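Local coordinates for protein ATP-dependent zinc metalloprotease FtsH (Thermotoga maritima, PDB 4M8A) that probably acts as a processive, ATP-dependent zinc metallopeptidase in the quality control of membrane proteins, this chain being its periplasmic domain, at residues S21-V26 with K64-S69; S11-V16 with I58-S63; G32-Y37 with V46-A51; S5-T10 with R42-D47. All blocks are in the same frame, centred on the assembly; numbering follows the deposited sequence.

Contact 1. Residues S21-V26 with K64-S69; sequences SVVSEV and KGIKVS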
loop_
_atom_site.group_PDB
_atom_site.type_symbol
_atom_site.label_atom_id
_atom_site.label_comp_id
_atom_site.label_asym_id
_atom_site.label_seq_id
_atom_site.Cartn_x
_atom_site.Cartn_y
_atom_site.Cartn_z
ATOM N N SER B 21 -14.614 2.461 0.231
ATOM C CA SER B 21 -14.864 1.454 -0.806
ATOM C C SER B 21 -15.813 0.373 -0.355
ATOM O O SER B 21 -15.674 -0.225 0.718
ATOM C CB SER B 21 -13.611 0.823 -1.416
ATOM O OG SER B 21 -13.997 -0.177 -2.358
ATOM N N VAL B 22 -16.797 0.131 -1.204
ATOM C CA VAL B 22 -17.860 -0.790 -0.904
ATOM C C VAL B 22 -17.481 -2.175 -1.427
ATOM O O VAL B 22 -18.231 -3.119 -1.256
ATOM C CB VAL B 22 -19.189 -0.298 -1.543
ATOM C CG1 VAL B 22 -19.136 -0.431 -3.061
ATOM C CG2 VAL B 22 -20.401 -1.032 -0.963
ATOM N N VAL B 23 -16.300 -2.315 -2.034
ATOM C CA VAL B 23 -15.935 -3.611 -2.636
ATOM C C VAL B 23 -15.481 -4.640 -1.598
ATOM O O VAL B 23 -14.522 -4.405 -0.845
ATOM C CB VAL B 23 -14.868 -3.504 -3.750
ATOM C CG1 VAL B 23 -14.576 -4.886 -4.347
ATOM C CG2 VAL B 23 -15.321 -2.529 -4.843
ATOM N N SER B 24 -16.155 -5.790 -1.571
ATOM C CA SER B 24 -15.783 -6.846 -0.630
ATOM C C SER B 24 -14.973 -7.957 -1.277
ATOM O O SER B 24 -14.077 -8.512 -0.648
ATOM C CB SER B 24 -17.016 -7.434 0.051
ATOM O OG SER B 24 -17.969 -7.830 -0.904
ATOM N N GLU B 25 -15.280 -8.286 -2.527
ATOM C CA GLU B 25 -14.649 -9.437 -3.161
ATOM C C GLU B 25 -14.574 -9.228 -4.662
ATOM O O GLU B 25 -15.498 -8.675 -5.269
ATOM C CB GLU B 25 -15.410 -10.752 -2.860
ATOM C CG GLU B 25 -14.747 -11.975 -3.508
ATOM C CD GLU B 25 -15.350 -13.285 -3.081
ATOM O OE1 GLU B 25 -16.462 -13.262 -2.528
ATOM O OE2 GLU B 25 -14.708 -14.337 -3.308
ATOM N N VAL B 26 -13.466 -9.673 -5.247
ATOM C CA VAL B 26 -13.326 -9.728 -6.688
ATOM C C VAL B 26 -12.949 -11.145 -7.067
ATOM O O VAL B 26 -11.931 -11.664 -6.611
ATOM C CB VAL B 26 -12.256 -8.736 -7.200
ATOM C CG1 VAL B 26 -12.102 -8.847 -8.702
ATOM C CG2 VAL B 26 -12.638 -7.293 -6.800
ATOM N N LYS B 64 -5.759 -3.603 0.034
ATOM C CA LYS B 64 -6.961 -2.967 0.569
ATOM C C LYS B 64 -7.786 -3.925 1.407
ATOM O O LYS B 64 -8.765 -3.528 2.041
ATOM C CB LYS B 64 -7.819 -2.404 -0.565
ATOM C CG LYS B 64 -7.163 -1.236 -1.279
ATOM C CD LYS B 64 -8.072 -0.703 -2.355
ATOM C CE LYS B 64 -9.428 -0.367 -1.762
ATOM N NZ LYS B 64 -9.349 0.743 -0.770
ATOM N N GLY B 65 -7.382 -5.187 1.420
ATOM C CA GLY B 65 -8.097 -6.201 2.168
ATOM C C GLY B 65 -9.282 -6.761 1.412
ATOM O O GLY B 65 -10.066 -7.521 1.978
ATOM N N ILE B 66 -9.401 -6.403 0.129
ATOM C CA ILE B 66 -10.455 -6.953 -0.729
ATOM C C ILE B 66 -10.131 -8.417 -0.977
ATOM O O ILE B 66 -8.975 -8.773 -1.199
ATOM C CB ILE B 66 -10.575 -6.167 -2.051
ATOM C CG1 ILE B 66 -11.045 -4.734 -1.754
ATOM C CG2 ILE B 66 -11.511 -6.887 -3.044
ATOM C CD1 ILE B 66 -10.873 -3.775 -2.903
ATOM N N LYS B 67 -11.135 -9.275 -0.868
ATOM C CA LYS B 67 -10.937 -10.696 -1.097
ATOM C C LYS B 67 -10.776 -10.940 -2.585
ATOM O O LYS B 67 -11.674 -10.632 -3.371
ATOM C CB LYS B 67 -12.131 -11.487 -0.560
ATOM C CG LYS B 67 -11.982 -12.996 -0.692
ATOM C CD LYS B 67 -13.150 -13.707 0.006
ATOM C CE LYS B 67 -13.004 -15.220 -0.105
ATOM N NZ LYS B 67 -14.199 -15.915 0.477
ATOM N N VAL B 68 -9.640 -11.503 -2.981
ATOM C CA VAL B 68 -9.383 -11.814 -4.385
ATOM C C VAL B 68 -9.320 -13.325 -4.531
ATOM O O VAL B 68 -8.549 -13.989 -3.827
ATOM C CB VAL B 68 -8.054 -11.202 -4.858
ATOM C CG1 VAL B 68 -7.751 -11.630 -6.293
ATOM C CG2 VAL B 68 -8.098 -9.684 -4.712
ATOM N N SER B 69 -10.124 -13.863 -5.445
ATOM C CA SER B 69 -10.303 -15.312 -5.618
ATOM C C SER B 69 -10.263 -15.629 -7.096
ATOM O O SER B 69 -10.999 -15.016 -7.863
ATOM C CB SER B 69 -11.693 -15.739 -5.116
ATOM O OG SER B 69 -11.899 -15.349 -3.753
HETATM O O HOH W 1 -16.640 -14.955 -0.489
#
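With CG anti to the backbone N in both E25 (chi1 -179°) and K67 (chi1 -177°), and both chains extended beyond it, the two side chains rise from one face of the sheet and run alongside each other in the same direction. E25 OE2 rests 3.7 Å from K67 CD, but it stays 4.1 Å from NZ, too far for a salt bridge. A water closes the gap by donating to E25 OE1 at 2.7 Å and accepting from K67 NZ at 2.8 Å. S69 OG comes within 3.0 Å of OE2, a possible bond whose proton has another acceptor in reach. Cutting E25 back to an alanine would probably leave the bridging water and the ammonium without their carboxylate, take away the oxygen beside S69 OG and bare the K67 methylenes. On the face of V26 the chemistry is apolar: I66 CG2 lies 3.9 Å from V23 CG1 and the same distance from V26 CG2, while V26 also packs on F12 of helix 9-17. Between these faces, backbone bonds run K67 N to S24 O, V26 N to K67 O (2.8 Å) and S69 N to V26 O. T10 OG1 of the second subunit bonds to I66 O and V68 N. G65, in a Schellman motif, ends the preceding helix, and strand 67-71 then joins strand 23-29 as the outermost strand of this chain's mixed sheet, parallel to its neighbour while the other pairs are antiparallel.

Contact 2. Residues S11-V16 with I58-S63; sequences SFVQMV and IEKLVS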
loop_
_atom_site.group_PDB
_atom_site.type_symbol
_atom_site.label_atom_id
_atom_site.label_comp_id
_atom_site.label_asym_id
_atom_site.label_seq_id
_atom_site.Cartn_x
_atom_site.Cartn_y
_atom_site.Cartn_z
ATOM N N SER B 11 -15.541 2.129 -14.052
ATOM C CA SER B 11 -16.403 2.238 -12.881
ATOM C C SER B 11 -15.957 1.276 -11.778
ATOM O O SER B 11 -16.056 1.602 -10.595
ATOM C CB SER B 11 -17.870 2.012 -13.245
ATOM O OG SER B 11 -18.405 3.109 -13.980
ATOM N N PHE B 12 -15.446 0.113 -12.171
ATOM C CA PHE B 12 -14.891 -0.853 -11.226
ATOM C C PHE B 12 -13.703 -0.251 -10.487
ATOM O O PHE B 12 -13.634 -0.306 -9.259
ATOM C CB PHE B 12 -14.461 -2.123 -11.966
ATOM C CG PHE B 12 -13.538 -3.015 -11.174
ATOM C CD1 PHE B 12 -13.959 -3.615 -9.996
ATOM C CD2 PHE B 12 -12.248 -3.265 -11.625
ATOM C CE1 PHE B 12 -13.101 -4.436 -9.269
ATOM C CE2 PHE B 12 -11.390 -4.087 -10.914
ATOM C CZ PHE B 12 -11.815 -4.680 -9.733
ATOM N N VAL B 13 -12.764 0.323 -11.236
ATOM C CA VAL B 13 -11.613 0.977 -10.620
ATOM C C VAL B 13 -12.069 2.093 -9.681
ATOM O O VAL B 13 -11.538 2.223 -8.571
ATOM C CB VAL B 13 -10.607 1.484 -11.680
ATOM C CG1 VAL B 13 -9.522 2.301 -11.041
ATOM C CG2 VAL B 13 -10.016 0.302 -12.445
ATOM N N GLN B 14 -13.076 2.859 -10.125
ATOM C CA GLN B 14 -13.731 3.922 -9.339
ATOM C C GLN B 14 -14.239 3.422 -7.981
ATOM O O GLN B 14 -14.146 4.117 -6.962
ATOM C CB GLN B 14 -14.914 4.529 -10.123
ATOM C CG GLN B 14 -14.580 5.727 -11.020
ATOM C CD GLN B 14 -15.702 6.141 -11.987
ATOM O OE1 GLN B 14 -16.802 5.584 -11.985
ATOM N NE2 GLN B 14 -15.407 7.129 -12.824
ATOM N N MET B 15 -14.788 2.215 -7.985
ATOM C CA MET B 15 -15.314 1.576 -6.777
ATOM C C MET B 15 -14.213 1.091 -5.847
ATOM O O MET B 15 -14.314 1.216 -4.623
ATOM C CB MET B 15 -16.235 0.418 -7.146
ATOM C CG MET B 15 -17.547 0.893 -7.682
ATOM S SD MET B 15 -18.548 -0.470 -8.258
ATOM C CE MET B 15 -18.560 -1.510 -6.814
ATOM N N VAL B 16 -13.164 0.537 -6.433
ATOM C CA VAL B 16 -12.015 0.111 -5.654
ATOM C C VAL B 16 -11.367 1.306 -4.944
ATOM O O VAL B 16 -11.034 1.229 -3.751
ATOM C CB VAL B 16 -11.001 -0.638 -6.542
ATOM C CG1 VAL B 16 -9.718 -0.930 -5.772
ATOM C CG2 VAL B 16 -11.621 -1.930 -7.062
ATOM N N ILE B 58 -3.896 -6.469 -8.867
ATOM C CA ILE B 58 -4.121 -7.540 -7.902
ATOM C C ILE B 58 -3.522 -7.224 -6.537
ATOM O O ILE B 58 -4.180 -7.393 -5.516
ATOM C CB ILE B 58 -3.629 -8.900 -8.457
ATOM C CG1 ILE B 58 -4.509 -9.272 -9.659
ATOM C CG2 ILE B 58 -3.697 -9.979 -7.388
ATOM C CD1 ILE B 58 -3.963 -10.377 -10.559
ATOM N N GLU B 59 -2.290 -6.751 -6.494
ATOM C CA GLU B 59 -1.728 -6.496 -5.181
ATOM C C GLU B 59 -2.388 -5.278 -4.536
ATOM O O GLU B 59 -2.508 -5.221 -3.315
ATOM C CB GLU B 59 -0.197 -6.424 -5.214
ATOM C CG GLU B 59 0.483 -7.713 -5.711
ATOM C CD GLU B 59 0.204 -8.956 -4.855
ATOM O OE1 GLU B 59 0.036 -8.838 -3.618
ATOM O OE2 GLU B 59 0.188 -10.069 -5.424
ATOM N N LYS B 60 -2.863 -4.339 -5.357
ATOM C CA LYS B 60 -3.669 -3.217 -4.861
ATOM C C LYS B 60 -4.964 -3.681 -4.182
ATOM O O LYS B 60 -5.302 -3.224 -3.083
ATOM C CB LYS B 60 -4.011 -2.253 -5.998
ATOM C CG LYS B 60 -4.962 -1.114 -5.620
ATOM C CD LYS B 60 -5.253 -0.235 -6.839
ATOM C CE LYS B 60 -6.416 0.718 -6.602
ATOM N NZ LYS B 60 -6.636 1.626 -7.771
ATOM N N LEU B 61 -5.709 -4.562 -4.844
ATOM C CA LEU B 61 -6.881 -5.157 -4.232
ATOM C C LEU B 61 -6.517 -5.847 -2.922
ATOM O O LEU B 61 -7.175 -5.635 -1.900
ATOM C CB LEU B 61 -7.503 -6.175 -5.186
ATOM C CG LEU B 61 -8.082 -5.631 -6.499
ATOM C CD1 LEU B 61 -8.506 -6.793 -7.378
ATOM C CD2 LEU B 61 -9.238 -4.675 -6.255
ATOM N N VAL B 62 -5.469 -6.669 -2.942
ATOM C CA VAL B 62 -5.086 -7.397 -1.731
ATOM C C VAL B 62 -4.695 -6.454 -0.586
ATOM O O VAL B 62 -5.078 -6.657 0.579
ATOM C CB VAL B 62 -3.946 -8.418 -2.016
ATOM C CG1 VAL B 62 -3.415 -9.031 -0.713
ATOM C CG2 VAL B 62 -4.439 -9.501 -2.959
ATOM N N SER B 63 -3.946 -5.407 -0.915
ATOM C CA SER B 63 -3.469 -4.465 0.093
ATOM C C SER B 63 -4.636 -3.722 0.749
ATOM O O SER B 63 -4.529 -3.294 1.891
ATOM C CB SER B 63 -2.492 -3.472 -0.543
ATOM O OG SER B 63 -3.178 -2.520 -1.342
#
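K60 O, in the final turn of helix 55-63, accepts S63 OG at 2.8 Å, the donor tilted 28° from the carbonyl plane, while the side chain of K60 reaches across to V16. That chain is fully extended, with CG anti to the backbone N (chi1 174°), which carries CE to 3.8 Å from V16 CG1. Its NZ goes on to a long, weak ion pair with E17. Beside it, L61 and V16 meet at about a right angle: CD2 of L61 sits against both branches of the valine, 3.7 Å from CG2 and 3.8 Å from CG1. V16 CG2 also lies 3.6 Å above the F12 ring plane, offset toward the rim, and F12 CZ approaches L61 CD2 obliquely at 4.3 Å. The local helix axes stay 12.1 Å apart at 34°, so side chains (methyls, the F12 ring and one lysine chain) span the separation and the backbones do not pack closely. F12 continues onto V26, L34 and V36, and L61 onto I66 and V68; V13 packs on V62 of the fourth subunit. The result is a helical layer of two roughly aligned helices lying over one face of the mixed sheet, as in a two-layer alpha/beta sandwich.

Contact 3. Residues G32-Y37 with V46-A51; sequences GVLRVY and VDAPWA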
loop_
_atom_site.group_PDB
_atom_site.type_symbol
_atom_site.label_atom_id
_atom_site.label_comp_id
_atom_site.label_asym_id
_atom_site.label_seq_id
_atom_site.Cartn_x
_atom_site.Cartn_y
_atom_site.Cartn_z
ATOM N N GLY B 32 -11.880 -14.259 -18.137
ATOM C CA GLY B 32 -11.618 -12.833 -18.277
ATOM C C GLY B 32 -12.719 -11.925 -17.755
ATOM O O GLY B 32 -12.684 -10.715 -17.957
ATOM N N VAL B 33 -13.719 -12.506 -17.108
ATOM C CA VAL B 33 -14.747 -11.719 -16.451
ATOM C C VAL B 33 -14.413 -11.619 -14.976
ATOM O O VAL B 33 -14.002 -12.597 -14.357
ATOM C CB VAL B 33 -16.122 -12.382 -16.625
ATOM C CG1 VAL B 33 -17.186 -11.686 -15.769
ATOM C CG2 VAL B 33 -16.510 -12.406 -18.095
ATOM N N LEU B 34 -14.555 -10.419 -14.419
ATOM C CA LEU B 34 -14.430 -10.244 -12.988
ATOM C C LEU B 34 -15.815 -10.159 -12.402
ATOM O O LEU B 34 -16.653 -9.414 -12.890
ATOM C CB LEU B 34 -13.709 -8.932 -12.655
ATOM C CG LEU B 34 -12.424 -8.592 -13.402
ATOM C CD1 LEU B 34 -11.907 -7.248 -12.940
ATOM C CD2 LEU B 34 -11.372 -9.670 -13.216
ATOM N N ARG B 35 -16.079 -10.932 -11.359
ATOM C CA ARG B 35 -17.316 -10.755 -10.625
ATOM C C ARG B 35 -16.982 -9.990 -9.364
ATOM O O ARG B 35 -16.115 -10.395 -8.578
ATOM C CB ARG B 35 -17.960 -12.094 -10.300
ATOM C CG ARG B 35 -18.624 -12.749 -11.487
ATOM C CD ARG B 35 -19.548 -13.834 -11.009
ATOM N NE ARG B 35 -18.980 -15.153 -11.231
ATOM C CZ ARG B 35 -18.441 -15.907 -10.283
ATOM N NH1 ARG B 35 -18.391 -15.486 -9.019
ATOM N NH2 ARG B 35 -17.965 -17.095 -10.606
ATOM N N VAL B 36 -17.660 -8.868 -9.194
ATOM C CA VAL B 36 -17.329 -7.909 -8.151
ATOM C C VAL B 36 -18.481 -7.817 -7.148
ATOM O O VAL B 36 -19.601 -7.472 -7.499
ATOM C CB VAL B 36 -17.047 -6.526 -8.759
ATOM C CG1 VAL B 36 -16.699 -5.513 -7.677
ATOM C CG2 VAL B 36 -15.937 -6.625 -9.810
ATOM N N TYR B 37 -18.194 -8.149 -5.902
ATOM C CA TYR B 37 -19.189 -8.157 -4.843
ATOM C C TYR B 37 -18.992 -6.956 -3.935
ATOM O O TYR B 37 -17.867 -6.600 -3.606
ATOM C CB TYR B 37 -19.075 -9.446 -4.023
ATOM C CG TYR B 37 -19.342 -10.699 -4.815
ATOM C CD1 TYR B 37 -18.344 -11.288 -5.601
ATOM C CD2 TYR B 37 -20.594 -11.305 -4.782
ATOM C CE1 TYR B 37 -18.597 -12.444 -6.327
ATOM C CE2 TYR B 37 -20.853 -12.456 -5.501
ATOM C CZ TYR B 37 -19.858 -13.020 -6.279
ATOM O OH TYR B 37 -20.129 -14.165 -7.011
ATOM N N VAL B 46 -17.737 -7.534 -14.721
ATOM C CA VAL B 46 -16.836 -6.657 -15.447
ATOM C C VAL B 46 -16.082 -7.489 -16.486
ATOM O O VAL B 46 -15.304 -8.389 -16.139
ATOM C CB VAL B 46 -15.802 -5.986 -14.508
ATOM C CG1 VAL B 46 -14.920 -5.012 -15.303
ATOM C CG2 VAL B 46 -16.491 -5.278 -13.354
ATOM N N ASP B 47 -16.300 -7.183 -17.760
ATOM C CA ASP B 47 -15.612 -7.894 -18.834
ATOM C C ASP B 47 -14.258 -7.232 -19.031
ATOM O O ASP B 47 -14.173 -6.145 -19.605
ATOM C CB ASP B 47 -16.449 -7.838 -20.116
ATOM C CG ASP B 47 -15.897 -8.723 -21.230
ATOM O OD1 ASP B 47 -14.679 -9.029 -21.240
ATOM O OD2 ASP B 47 -16.690 -9.112 -22.111
ATOM N N ALA B 48 -13.202 -7.865 -18.528
ATOM C CA ALA B 48 -11.879 -7.230 -18.498
ATOM C C ALA B 48 -10.764 -8.268 -18.551
ATOM O O ALA B 48 -10.093 -8.502 -17.544
ATOM C CB ALA B 48 -11.723 -6.363 -17.242
ATOM N N PRO B 49 -10.549 -8.883 -19.730
ATOM C CA PRO B 49 -9.532 -9.938 -19.838
ATOM C C PRO B 49 -8.112 -9.461 -19.509
ATOM O O PRO B 49 -7.275 -10.289 -19.150
ATOM C CB PRO B 49 -9.615 -10.368 -21.308
ATOM C CG PRO B 49 -10.991 -9.966 -21.754
ATOM C CD PRO B 49 -11.349 -8.746 -20.961
ATOM N N TRP B 50 -7.858 -8.159 -19.617
ATOM C CA TRP B 50 -6.541 -7.592 -19.322
ATOM C C TRP B 50 -6.213 -7.608 -17.835
ATOM O O TRP B 50 -5.055 -7.535 -17.454
ATOM C CB TRP B 50 -6.446 -6.154 -19.830
ATOM C CG TRP B 50 -7.583 -5.284 -19.372
ATOM C CD1 TRP B 50 -7.640 -4.536 -18.234
ATOM C CD2 TRP B 50 -8.822 -5.067 -20.058
ATOM N NE1 TRP B 50 -8.841 -3.868 -18.162
ATOM C CE2 TRP B 50 -9.587 -4.179 -19.271
ATOM C CE3 TRP B 50 -9.370 -5.554 -21.251
ATOM C CZ2 TRP B 50 -10.868 -3.755 -19.643
ATOM C CZ3 TRP B 50 -10.644 -5.126 -21.627
ATOM C CH2 TRP B 50 -11.375 -4.236 -20.826
ATOM N N ALA B 51 -7.240 -7.692 -16.998
ATOM C CA ALA B 51 -7.050 -7.550 -15.568
ATOM C C ALA B 51 -6.457 -8.796 -14.924
ATOM O O ALA B 51 -5.855 -8.710 -13.867
ATOM C CB ALA B 51 -8.378 -7.210 -14.914
#
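L34 and V46 form an antiparallel hydrogen-bonded pair, L34 N to V46 O and V46 N to L34 O both at 2.8 Å, and A48 N bonds to G32 O at 3.0 Å. G32 has positive phi (84°) where P49 folds over it: a CB there would stand 3.2 Å from P49 CA and press on the preceding carbonyl, so the turn calls for glycine. L34 and V46 meet flank to flank, CB to CB at 4.1 Å, on the face that F12 of helix 9-17 covers. CG of L34 is anti to its carbonyl carbon (chi1 -47°), and the extended chain puts CD1 4.0 Å from A51 CB. The V36 and V46 side chains slant across each other and touch CG2 to CG2 at 3.8 Å. These contacts bind the two strands of a beta hairpin, 33-38 and 43-47, and the leucine carries the apolar layer past the end of strand 43-47 to the bend at A48-A51, where A51 N returns to A48 O. V33 and D47, a non-hydrogen-bonded pair, point to the other face; D47 OD1 is taken by R72 of the fourth subunit in a salt bridge. In the same bend the W50 ring meets Y9 edge-to-face and packs on I58 of the fourth subunit.

Contact 4. Residues S5-T10 with R42-D47; sequences SKLSYT and RVYEVD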
loop_
_atom_site.group_PDB
_atom_site.type_symbol
_atom_site.label_atom_id
_atom_site.label_comp_id
_atom_site.label_asym_id
_atom_site.label_seq_id
_atom_site.Cartn_x
_atom_site.Cartn_y
_atom_site.Cartn_z
ATOM N N SER B 5 -25.068 -7.101 -12.402
ATOM C CA SER B 5 -25.178 -5.899 -13.226
ATOM C C SER B 5 -23.882 -5.621 -13.991
ATOM O O SER B 5 -22.780 -5.723 -13.450
ATOM C CB SER B 5 -25.551 -4.696 -12.361
ATOM O OG SER B 5 -26.835 -4.872 -11.787
ATOM N N LYS B 6 -24.004 -5.269 -15.262
ATOM C CA LYS B 6 -22.827 -4.934 -16.052
ATOM C C LYS B 6 -22.170 -3.690 -15.463
ATOM O O LYS B 6 -22.850 -2.727 -15.115
ATOM C CB LYS B 6 -23.233 -4.701 -17.510
ATOM C CG LYS B 6 -22.111 -4.245 -18.440
ATOM C CD LYS B 6 -21.027 -5.311 -18.591
ATOM C CE LYS B 6 -20.078 -4.990 -19.753
ATOM N NZ LYS B 6 -19.203 -3.804 -19.498
ATOM N N LEU B 7 -20.848 -3.730 -15.332
ATOM C CA LEU B 7 -20.083 -2.631 -14.764
ATOM C C LEU B 7 -18.845 -2.412 -15.636
ATOM O O LEU B 7 -18.137 -3.362 -15.967
ATOM C CB LEU B 7 -19.678 -3.001 -13.334
ATOM C CG LEU B 7 -18.838 -2.031 -12.516
ATOM C CD1 LEU B 7 -19.649 -0.794 -12.199
ATOM C CD2 LEU B 7 -18.382 -2.710 -11.232
ATOM N N SER B 8 -18.582 -1.175 -16.028
ATOM C CA SER B 8 -17.409 -0.906 -16.858
ATOM C C SER B 8 -16.136 -1.076 -16.028
ATOM O O SER B 8 -16.161 -0.970 -14.793
ATOM C CB SER B 8 -17.464 0.511 -17.462
ATOM O OG SER B 8 -17.193 1.496 -16.472
ATOM N N TYR B 9 -15.019 -1.319 -16.704
ATOM C CA TYR B 9 -13.740 -1.382 -16.018
ATOM C C TYR B 9 -13.441 -0.068 -15.287
ATOM O O TYR B 9 -12.998 -0.072 -14.138
ATOM C CB TYR B 9 -12.599 -1.793 -16.970
ATOM C CG TYR B 9 -11.307 -2.001 -16.219
ATOM C CD1 TYR B 9 -11.123 -3.117 -15.408
ATOM C CD2 TYR B 9 -10.292 -1.066 -16.280
ATOM C CE1 TYR B 9 -9.958 -3.297 -14.701
ATOM C CE2 TYR B 9 -9.108 -1.245 -15.563
ATOM C CZ TYR B 9 -8.956 -2.361 -14.776
ATOM O OH TYR B 9 -7.806 -2.555 -14.040
ATOM N N THR B 10 -13.708 1.064 -15.934
ATOM C CA THR B 10 -13.463 2.352 -15.289
ATOM C C THR B 10 -14.267 2.503 -14.000
ATOM O O THR B 10 -13.736 2.935 -12.974
ATOM C CB THR B 10 -13.789 3.500 -16.244
ATOM O OG1 THR B 10 -12.996 3.338 -17.418
ATOM C CG2 THR B 10 -13.452 4.845 -15.620
ATOM N N ARG B 42 -24.536 -6.405 -3.426
ATOM C CA ARG B 42 -24.725 -6.432 -4.868
ATOM C C ARG B 42 -23.561 -7.152 -5.536
ATOM O O ARG B 42 -22.480 -7.323 -4.956
ATOM C CB ARG B 42 -24.865 -5.019 -5.442
ATOM C CG ARG B 42 -26.165 -4.316 -5.055
ATOM C CD ARG B 42 -26.431 -3.098 -5.936
ATOM N NE ARG B 42 -26.678 -3.459 -7.335
ATOM C CZ ARG B 42 -26.807 -2.580 -8.328
ATOM N NH1 ARG B 42 -26.707 -1.278 -8.086
ATOM N NH2 ARG B 42 -27.031 -3.000 -9.567
ATOM N N VAL B 43 -23.798 -7.596 -6.758
ATOM C CA VAL B 43 -22.765 -8.237 -7.555
ATOM C C VAL B 43 -22.798 -7.654 -8.964
ATOM O O VAL B 43 -23.866 -7.370 -9.517
ATOM C CB VAL B 43 -22.885 -9.780 -7.557
ATOM C CG1 VAL B 43 -24.201 -10.232 -8.196
ATOM C CG2 VAL B 43 -21.708 -10.405 -8.295
ATOM N N TYR B 44 -21.610 -7.451 -9.517
ATOM C CA TYR B 44 -21.427 -6.846 -10.818
ATOM C C TYR B 44 -20.535 -7.731 -11.658
ATOM O O TYR B 44 -19.697 -8.470 -11.130
ATOM C CB TYR B 44 -20.762 -5.478 -10.671
ATOM C CG TYR B 44 -21.571 -4.495 -9.868
ATOM C CD1 TYR B 44 -22.543 -3.711 -10.479
ATOM C CD2 TYR B 44 -21.393 -4.373 -8.491
ATOM C CE1 TYR B 44 -23.291 -2.814 -9.749
ATOM C CE2 TYR B 44 -22.146 -3.484 -7.747
ATOM C CZ TYR B 44 -23.094 -2.703 -8.379
ATOM O OH TYR B 44 -23.855 -1.798 -7.651
ATOM N N GLU B 45 -20.699 -7.637 -12.970
ATOM C CA GLU B 45 -19.868 -8.354 -13.914
ATOM C C GLU B 45 -19.053 -7.358 -14.736
ATOM O O GLU B 45 -19.609 -6.447 -15.360
ATOM C CB GLU B 45 -20.759 -9.227 -14.812
ATOM C CG GLU B 45 -20.088 -9.803 -16.027
ATOM C CD GLU B 45 -21.007 -10.723 -16.818
ATOM O OE1 GLU B 45 -21.894 -11.367 -16.208
ATOM O OE2 GLU B 45 -20.842 -10.794 -18.053
ATOM N N VAL B 46 -17.737 -7.534 -14.721
ATOM C CA VAL B 46 -16.836 -6.657 -15.447
ATOM C C VAL B 46 -16.082 -7.489 -16.486
ATOM O O VAL B 46 -15.304 -8.389 -16.139
ATOM C CB VAL B 46 -15.802 -5.986 -14.508
ATOM C CG1 VAL B 46 -14.920 -5.012 -15.303
ATOM C CG2 VAL B 46 -16.491 -5.278 -13.354
ATOM N N ASP B 47 -16.300 -7.183 -17.760
ATOM C CA ASP B 47 -15.612 -7.894 -18.834
ATOM C C ASP B 47 -14.258 -7.232 -19.031
ATOM O O ASP B 47 -14.173 -6.145 -19.605
ATOM C CB ASP B 47 -16.449 -7.838 -20.116
ATOM C CG ASP B 47 -15.897 -8.723 -21.230
ATOM O OD1 ASP B 47 -14.679 -9.029 -21.240
ATOM O OD2 ASP B 47 -16.690 -9.112 -22.111
HETATM O O HOH W 2 -15.157 -3.746 -18.729
#
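S5 fits into the corner made by R42 and Y44: its CB lies 3.7 Å from Y44 CD1, while its OG meets the guanidinium edge in plane, 2.9 Å from R42 NH2 in a weak, bent bond. That guanidinium lies with one face over Y44, CZ of the tyrosine being 3.7 Å above its centre. Two residues on, L7 has CG anti to the backbone N (chi1 179°), which sends CD2 obliquely onto Y44 CB (3.7 Å) and V46 CG2 (3.8 Å). V46 turns its other methyl, CG1, to the edge of the Y9 ring. Replacing Y44 by a serine would probably take the ring from beside S5 CB and leave the R42 guanidinium without the surface it lies on, freer to turn. Backbone bonds bracket K6: E45 N gives to S5 O (2.9 Å), and L7 N to E45 O (3.0 Å). Farther on, a water donates to D47 O and accepts weakly from Y9 N, just after S8 caps the helix through S11 N. The N-terminal segment is thus held on the outer edge of strand 43-47 by main-chain bonds and a few apolar touches; with R42 to S5 the one side-chain hydrogen bond across it, and weak, the attachment probably depends little on polar side chains.

How the contacts relate
Contact 3 and contact 2 are buried, contact 1 is partly so, and contact 4 lies at the surface. Contacts 1 and 3 work within one sheet, on opposite sides of the chain's centre: one pairs strands in parallel, the other antiparallel, and strands 23-29 and 33-38, adjacent in the sheet, connect them. Contact 4 shares V46 and D47 with contact 3 but uses the outer edge of strand 43-47. Contact 2 is built from side chains alone, without a hydrogen bond across it, and F12 carries it onto V36 and L34 of contact 3. Contacts 1 and 2 both meet the second subunit and contacts 3 and 4 the fourth, which contact 2 also reaches, so both ends of the sheet border neighbouring copies.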